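Local coordinates for protein member of s1p family of ribosomal proteins (Pyrococcus furiosus, PDB 5YH1) that binds manganese through its DHH domain and probably acts as an exonuclease on nucleic acids, as a part of a longer S1-family protein, at residues D65-T77 / R217-D229. Sequence-based numbering, arbitrary orientation.
Sequences DTDGYTAGVALET and RIKHLPAIAGTGD. With MN (manganese (II) ion), chain F.
Arg217 lays its CD carbon against Thr77 CG2, and Ile218 CG2 meets the same methyl at 3.7 Å, so one threonine closes the far end. A turn leads into helix 221-229, which runs nearly antiparallel to helix 66-77, their axes 8.0 Å apart. Leu221 sets CD1 on Ala74 CB (3.7 Å), while its CB and carbonyl oxygen receive the methyl of Thr70. That methyl lies anti to the backbone N, which leaves OG1 (chi1 -55°) to bond Thr66 O at 2.6 Å from above the carbonyl plane. A glycine in place of Thr70 would probably open a gap against Leu221 and cost Thr66 O its second donor. Ile224 CG2 touches Thr66 CG2, and Ala225 CB lies 3.2 Å from OD1 of Asp67, whose strongest polar partner is Gly200. Gly228 lets the helices close in, for a CB there would collide with Thr66 CG2. At Asp229, OD2 and Asp67 OD2 stand 2.9 Å apart, their carboxylate planes turned 51°, both bound to manganese; Asp137 and His163 complete the protein ligands. Water 2 joins Asp229 OD1 to Asp67 N. The cation probably offsets these acids' repulsion; it and water 2 link helices that share no direct hydrogen bond.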
ATOM      1  N   ASP A  65       6.566  -9.432  15.454  1.00 26.53           N
ATOM      2  CA  ASP A  65       7.945  -9.805  15.751  1.00 25.84           C
ATOM      3  C   ASP A  65       8.015 -11.265  16.179  1.00 25.35           C
ATOM      4  O   ASP A  65       6.996 -11.969  16.180  1.00 25.36           O
ATOM      5  CB  ASP A  65       8.582  -8.847  16.766  1.00 26.20           C
ATOM      6  CG  ASP A  65       7.953  -8.918  18.144  1.00 27.90           C
ATOM      7  OD1 ASP A  65       6.990  -9.681  18.383  1.00 30.15           O
ATOM      8  OD2 ASP A  65       8.417  -8.158  19.007  1.00 29.95           O
ATOM      9  N   THR A  66       9.214 -11.727  16.510  1.00 24.51           N
ATOM     10  CA  THR A  66       9.424 -13.138  16.776  1.00 24.44           C
ATOM     11  C   THR A  66       8.479 -13.654  17.861  1.00 22.59           C
ATOM     12  O   THR A  66       7.810 -14.665  17.663  1.00 20.91           O
ATOM     13  CB  THR A  66      10.903 -13.435  17.121  1.00 25.67           C
ATOM     14  OG1 THR A  66      11.699 -13.287  15.936  1.00 27.82           O
ATOM     15  CG2 THR A  66      11.071 -14.859  17.646  1.00 25.81           C
ATOM     16  N   ASP A  67       8.402 -12.938  18.978  1.00 22.46           N
ATOM     17  CA  ASP A  67       7.545 -13.345  20.107  1.00 23.67           C
ATOM     18  C   ASP A  67       6.074 -13.381  19.680  1.00 23.64           C
ATOM     19  O   ASP A  67       5.359 -14.351  19.949  1.00 22.93           O
ATOM     20  CB  ASP A  67       7.761 -12.391  21.286  1.00 24.25           C
ATOM     21  CG  ASP A  67       6.954 -12.769  22.527  1.00 24.88           C
ATOM     22  OD1 ASP A  67       6.955 -13.956  22.913  1.00 24.67           O
ATOM     23  OD2 ASP A  67       6.330 -11.859  23.124  1.00 24.92           O
ATOM     24  N   GLY A  68       5.639 -12.339  18.975  1.00 23.82           N
ATOM     25  CA  GLY A  68       4.260 -12.269  18.479  1.00 23.05           C
ATOM     26  C   GLY A  68       3.891 -13.324  17.455  1.00 22.38           C
ATOM     27  O   GLY A  68       2.837 -13.948  17.570  1.00 22.39           O
ATOM     28  N   TYR A  69       4.745 -13.527  16.449  1.00 22.06           N
ATOM     29  CA  TYR A  69       4.506 -14.576  15.456  1.00 22.07           C
ATOM     30  C   TYR A  69       4.468 -15.928  16.148  1.00 21.85           C
ATOM     31  O   TYR A  69       3.581 -16.749  15.900  1.00 21.24           O
ATOM     32  CB  TYR A  69       5.587 -14.586  14.352  1.00 22.26           C
ATOM     33  CG  TYR A  69       5.252 -13.700  13.171  1.00 22.36           C
ATOM     34  CD1 TYR A  69       4.484 -14.173  12.120  1.00 22.50           C
ATOM     35  CD2 TYR A  69       5.697 -12.393  13.107  1.00 23.08           C
ATOM     36  CE1 TYR A  69       4.156 -13.356  11.046  1.00 22.93           C
ATOM     37  CE2 TYR A  69       5.386 -11.572  12.027  1.00 23.27           C
ATOM     38  CZ  TYR A  69       4.610 -12.059  11.008  1.00 23.05           C
ATOM     39  OH  TYR A  69       4.294 -11.247   9.939  1.00 23.56           O
ATOM     40  N   THR A  70       5.441 -16.169  17.016  1.00 22.05           N
ATOM     41  CA  THR A  70       5.501 -17.458  17.711  1.00 23.14           C
ATOM     42  C   THR A  70       4.211 -17.707  18.499  1.00 22.46           C
ATOM     43  O   THR A  70       3.623 -18.785  18.426  1.00 22.16           O
ATOM     44  CB  THR A  70       6.736 -17.537  18.621  1.00 22.86           C
ATOM     45  OG1 THR A  70       7.900 -17.275  17.839  1.00 22.71           O
ATOM     46  CG2 THR A  70       6.863 -18.913  19.240  1.00 23.62           C
ATOM     47  N   ALA A  71       3.758 -16.685  19.214  1.00 23.27           N
ATOM     48  CA  ALA A  71       2.526 -16.764  19.999  1.00 23.31           C
ATOM     49  C   ALA A  71       1.322 -17.024  19.108  1.00 23.64           C
ATOM     50  O   ALA A  71       0.516 -17.915  19.375  1.00 24.21           O
ATOM     51  CB  ALA A  71       2.328 -15.481  20.786  1.00 24.00           C
ATOM     52  N   GLY A  72       1.213 -16.263  18.026  1.00 23.82           N
ATOM     53  CA  GLY A  72       0.106 -16.440  17.101  1.00 23.54           C
ATOM     54  C   GLY A  72       0.079 -17.815  16.480  1.00 23.89           C
ATOM     55  O   GLY A  72      -0.991 -18.439  16.370  1.00 23.61           O
ATOM     56  N   VAL A  73       1.251 -18.305  16.077  1.00 23.86           N
ATOM     57  CA  VAL A  73       1.326 -19.607  15.411  1.00 25.24           C
ATOM     58  C   VAL A  73       1.075 -20.743  16.406  1.00 24.63           C
ATOM     59  O   VAL A  73       0.450 -21.741  16.058  1.00 25.14           O
ATOM     60  CB  VAL A  73       2.663 -19.795  14.643  1.00 25.70           C
ATOM     61  CG1 VAL A  73       2.777 -21.205  14.079  1.00 25.86           C
ATOM     62  CG2 VAL A  73       2.753 -18.781  13.523  1.00 25.97           C
ATOM     63  N   ALA A  74       1.540 -20.584  17.639  1.00 25.23           N
ATOM     64  CA  ALA A  74       1.202 -21.543  18.706  1.00 26.17           C
ATOM     65  C   ALA A  74      -0.315 -21.731  18.807  1.00 26.59           C
ATOM     66  O   ALA A  74      -0.819 -22.856  18.780  1.00 25.92           O
ATOM     67  CB  ALA A  74       1.766 -21.081  20.044  1.00 25.81           C
ATOM     68  N   LEU A  75      -1.043 -20.620  18.894  1.00 27.38           N
ATOM     69  CA  LEU A  75      -2.502 -20.675  19.031  1.00 26.72           C
ATOM     70  C   LEU A  75      -3.177 -21.251  17.789  1.00 26.29           C
ATOM     71  O   LEU A  75      -4.079 -22.087  17.896  1.00 25.43           O
ATOM     72  CB  LEU A  75      -3.054 -19.289  19.373  1.00 26.54           C
ATOM     73  CG  LEU A  75      -2.602 -18.835  20.762  1.00 26.60           C
ATOM     74  CD1 LEU A  75      -2.727 -17.330  20.929  1.00 27.19           C
ATOM     75  CD2 LEU A  75      -3.369 -19.570  21.853  1.00 27.00           C
ATOM     76  N   GLU A  76      -2.721 -20.832  16.611  1.00 27.18           N
ATOM     77  CA  GLU A  76      -3.246 -21.355  15.345  1.00 27.14           C
ATOM     78  C   GLU A  76      -3.076 -22.874  15.245  1.00 27.03           C
ATOM     79  O   GLU A  76      -3.975 -23.591  14.771  1.00 26.20           O
ATOM     80  CB  GLU A  76      -2.571 -20.640  14.147  1.00 28.39           C
ATOM     81  CG  GLU A  76      -2.890 -21.238  12.783  1.00 29.36           C
ATOM     82  CD  GLU A  76      -2.388 -20.410  11.596  1.00 31.05           C
ATOM     83  OE1 GLU A  76      -2.372 -20.953  10.478  1.00 33.29           O
ATOM     84  OE2 GLU A  76      -2.028 -19.227  11.741  1.00 31.49           O
ATOM     85  N   THR A  77      -1.922 -23.365  15.691  1.00 26.72           N
ATOM     86  CA  THR A  77      -1.599 -24.784  15.610  1.00 26.63           C
ATOM     87  C   THR A  77      -2.555 -25.637  16.459  1.00 28.05           C
ATOM     88  O   THR A  77      -2.900 -26.746  16.076  1.00 29.20           O
ATOM     89  CB  THR A  77      -0.131 -25.019  16.024  1.00 26.95           C
ATOM     90  OG1 THR A  77       0.720 -24.248  15.174  1.00 25.42           O
ATOM     91  CG2 THR A  77       0.258 -26.488  15.914  1.00 27.09           C
ATOM     92  N   ARG A 217       4.188 -30.972  19.557  1.00 31.13           N
ATOM     93  CA  ARG A 217       4.524 -30.183  18.377  1.00 30.82           C
ATOM     94  C   ARG A 217       5.009 -28.772  18.727  1.00 29.53           C
ATOM     95  O   ARG A 217       5.923 -28.269  18.099  1.00 29.84           O
ATOM     96  CB  ARG A 217       3.306 -30.102  17.454  1.00 33.16           C
ATOM     97  CG  ARG A 217       3.593 -29.483  16.100  1.00 34.85           C
ATOM     98  CD  ARG A 217       2.342 -29.430  15.252  1.00 36.67           C
ATOM     99  NE  ARG A 217       1.908 -30.763  14.855  1.00 39.08           N
ATOM    100  CZ  ARG A 217       2.471 -31.499  13.894  1.00 41.28           C
ATOM    101  NH1 ARG A 217       3.513 -31.051  13.196  1.00 41.38           N
ATOM    102  NH2 ARG A 217       1.984 -32.704  13.632  1.00 43.24           N
ATOM    103  N   ILE A 218       4.410 -28.145  19.735  1.00 29.27           N
ATOM    104  CA  ILE A 218       4.678 -26.728  20.029  1.00 28.90           C
ATOM    105  C   ILE A 218       5.460 -26.429  21.307  1.00 27.85           C
ATOM    106  O   ILE A 218       5.750 -25.269  21.579  1.00 26.95           O
ATOM    107  CB  ILE A 218       3.370 -25.904  20.092  1.00 29.14           C
ATOM    108  CG1 ILE A 218       2.536 -26.253  21.324  1.00 29.82           C
ATOM    109  CG2 ILE A 218       2.545 -26.101  18.830  1.00 29.78           C
ATOM    110  CD1 ILE A 218       1.343 -25.347  21.510  1.00 30.37           C
ATOM    111  N   LYS A 219       5.808 -27.444  22.096  1.00 27.43           N
ATOM    112  CA  LYS A 219       6.403 -27.187  23.421  1.00 27.13           C
ATOM    113  C   LYS A 219       7.770 -26.501  23.387  1.00 26.10           C
ATOM    114  O   LYS A 219       8.212 -25.960  24.402  1.00 26.34           O
ATOM    115  CB  LYS A 219       6.461 -28.462  24.273  1.00 28.07           C
ATOM    116  CG  LYS A 219       7.297 -29.583  23.692  1.00 28.62           C
ATOM    117  CD  LYS A 219       7.052 -30.860  24.464  1.00 30.49           C
ATOM    118  CE  LYS A 219       7.883 -32.004  23.909  1.00 31.04           C
ATOM    119  NZ  LYS A 219       7.517 -33.252  24.620  1.00 32.00           N
ATOM    120  N   HIS A 220       8.425 -26.506  22.228  1.00 25.64           N
ATOM    121  CA  HIS A 220       9.673 -25.747  22.017  1.00 25.34           C
ATOM    122  C   HIS A 220       9.492 -24.272  21.606  1.00 25.68           C
ATOM    123  O   HIS A 220      10.466 -23.502  21.584  1.00 25.26           O
ATOM    124  CB  HIS A 220      10.531 -26.453  20.966  1.00 26.09           C
ATOM    125  CG  HIS A 220       9.998 -26.326  19.574  1.00 26.66           C
ATOM    126  ND1 HIS A 220       8.884 -27.009  19.136  1.00 26.72           N
ATOM    127  CD2 HIS A 220      10.413 -25.576  18.529  1.00 26.44           C
ATOM    128  CE1 HIS A 220       8.644 -26.695  17.877  1.00 26.54           C
ATOM    129  NE2 HIS A 220       9.560 -25.829  17.485  1.00 27.21           N
ATOM    130  N   LEU A 221       8.264 -23.872  21.272  1.00 26.32           N
ATOM    131  CA  LEU A 221       8.005 -22.495  20.805  1.00 25.30           C
ATOM    132  C   LEU A 221       8.351 -21.428  21.826  1.00 24.55           C
ATOM    133  O   LEU A 221       8.906 -20.388  21.468  1.00 24.14           O
ATOM    134  CB  LEU A 221       6.555 -22.337  20.335  1.00 26.11           C
ATOM    135  CG  LEU A 221       6.162 -23.161  19.100  1.00 26.38           C
ATOM    136  CD1 LEU A 221       4.783 -22.759  18.606  1.00 26.69           C
ATOM    137  CD2 LEU A 221       7.169 -23.012  17.971  1.00 27.27           C
ATOM    138  N   PRO A 222       8.048 -21.675  23.115  1.00 24.67           N
ATOM    139  CA  PRO A 222       8.418 -20.693  24.139  1.00 23.77           C
ATOM    140  C   PRO A 222       9.912 -20.327  24.180  1.00 23.47           C
ATOM    141  O   PRO A 222      10.259 -19.185  24.482  1.00 24.11           O
ATOM    142  CB  PRO A 222       7.983 -21.370  25.441  1.00 24.68           C
ATOM    143  CG  PRO A 222       6.852 -22.252  25.038  1.00 24.58           C
ATOM    144  CD  PRO A 222       7.189 -22.741  23.660  1.00 24.49           C
ATOM    145  N   ALA A 223      10.783 -21.281  23.874  1.00 23.29           N
ATOM    146  CA  ALA A 223      12.214 -21.008  23.789  1.00 23.48           C
ATOM    147  C   ALA A 223      12.541 -20.040  22.661  1.00 22.91           C
ATOM    148  O   ALA A 223      13.387 -19.161  22.824  1.00 23.26           O
ATOM    149  CB  ALA A 223      12.996 -22.307  23.607  1.00 24.00           C
ATOM    150  N   ILE A 224      11.882 -20.209  21.517  1.00 23.00           N
ATOM    151  CA  ILE A 224      12.057 -19.288  20.379  1.00 23.25           C
ATOM    152  C   ILE A 224      11.550 -17.887  20.751  1.00 23.24           C
ATOM    153  O   ILE A 224      12.255 -16.894  20.580  1.00 23.20           O
ATOM    154  CB  ILE A 224      11.357 -19.826  19.106  1.00 23.12           C
ATOM    155  CG1 ILE A 224      12.038 -21.107  18.631  1.00 23.29           C
ATOM    156  CG2 ILE A 224      11.429 -18.809  17.979  1.00 23.43           C
ATOM    157  CD1 ILE A 224      11.298 -21.867  17.558  1.00 23.31           C
ATOM    158  N   ALA A 225      10.345 -17.825  21.313  1.00 23.73           N
ATOM    159  CA  ALA A 225       9.726 -16.550  21.692  1.00 23.69           C
ATOM    160  C   ALA A 225      10.568 -15.784  22.698  1.00 24.96           C
ATOM    161  O   ALA A 225      10.818 -14.585  22.520  1.00 24.58           O
ATOM    162  CB  ALA A 225       8.335 -16.796  22.246  1.00 24.10           C
ATOM    163  N   GLY A 226      11.022 -16.486  23.744  1.00 25.15           N
ATOM    164  CA  GLY A 226      11.887 -15.887  24.770  1.00 24.04           C
ATOM    165  C   GLY A 226      13.220 -15.403  24.237  1.00 24.13           C
ATOM    166  O   GLY A 226      13.753 -14.397  24.700  1.00 23.70           O
ATOM    167  N   THR A 227      13.764 -16.122  23.257  1.00 24.33           N
ATOM    168  CA  THR A 227      14.984 -15.685  22.585  1.00 25.00           C
ATOM    169  C   THR A 227      14.717 -14.387  21.835  1.00 25.56           C
ATOM    170  O   THR A 227      15.461 -13.420  21.974  1.00 25.41           O
ATOM    171  CB  THR A 227      15.518 -16.770  21.629  1.00 25.01           C
ATOM    172  OG1 THR A 227      15.763 -17.970  22.373  1.00 23.75           O
ATOM    173  CG2 THR A 227      16.796 -16.314  20.952  1.00 25.05           C
ATOM    174  N   GLY A 228      13.627 -14.351  21.078  1.00 26.85           N
ATOM    175  CA  GLY A 228      13.239 -13.133  20.359  1.00 26.13           C
ATOM    176  C   GLY A 228      13.131 -11.911  21.249  1.00 26.30           C
ATOM    177  O   GLY A 228      13.670 -10.857  20.927  1.00 24.93           O
ATOM    178  N   ASP A 229      12.440 -12.062  22.378  1.00 26.92           N
ATOM    179  CA  ASP A 229      12.229 -10.965  23.329  1.00 27.80           C
ATOM    180  C   ASP A 229      13.329 -10.820  24.383  1.00 28.44           C
ATOM    181  O   ASP A 229      13.234  -9.943  25.243  1.00 26.01           O
ATOM    182  CB  ASP A 229      10.880 -11.137  24.049  1.00 29.21           C
ATOM    183  CG  ASP A 229       9.736 -10.402  23.363  1.00 30.75           C
ATOM    184  OD1 ASP A 229       9.894  -9.896  22.223  1.00 31.50           O
ATOM    185  OD2 ASP A 229       8.653 -10.352  23.975  1.00 32.98           O
TER
HETATM  186 MN    MN F 805       6.643  -9.770  23.206  1.00 42.69          MN
HETATM  187  O   HOH W   1       7.216  -9.267  21.177  1.00 30.46           O
HETATM  188  O   HOH W   2      10.396 -11.021  19.708  1.00 24.31           O
HETATM  189  O   HOH W   3       7.400  -7.699  23.513  1.00 34.42           O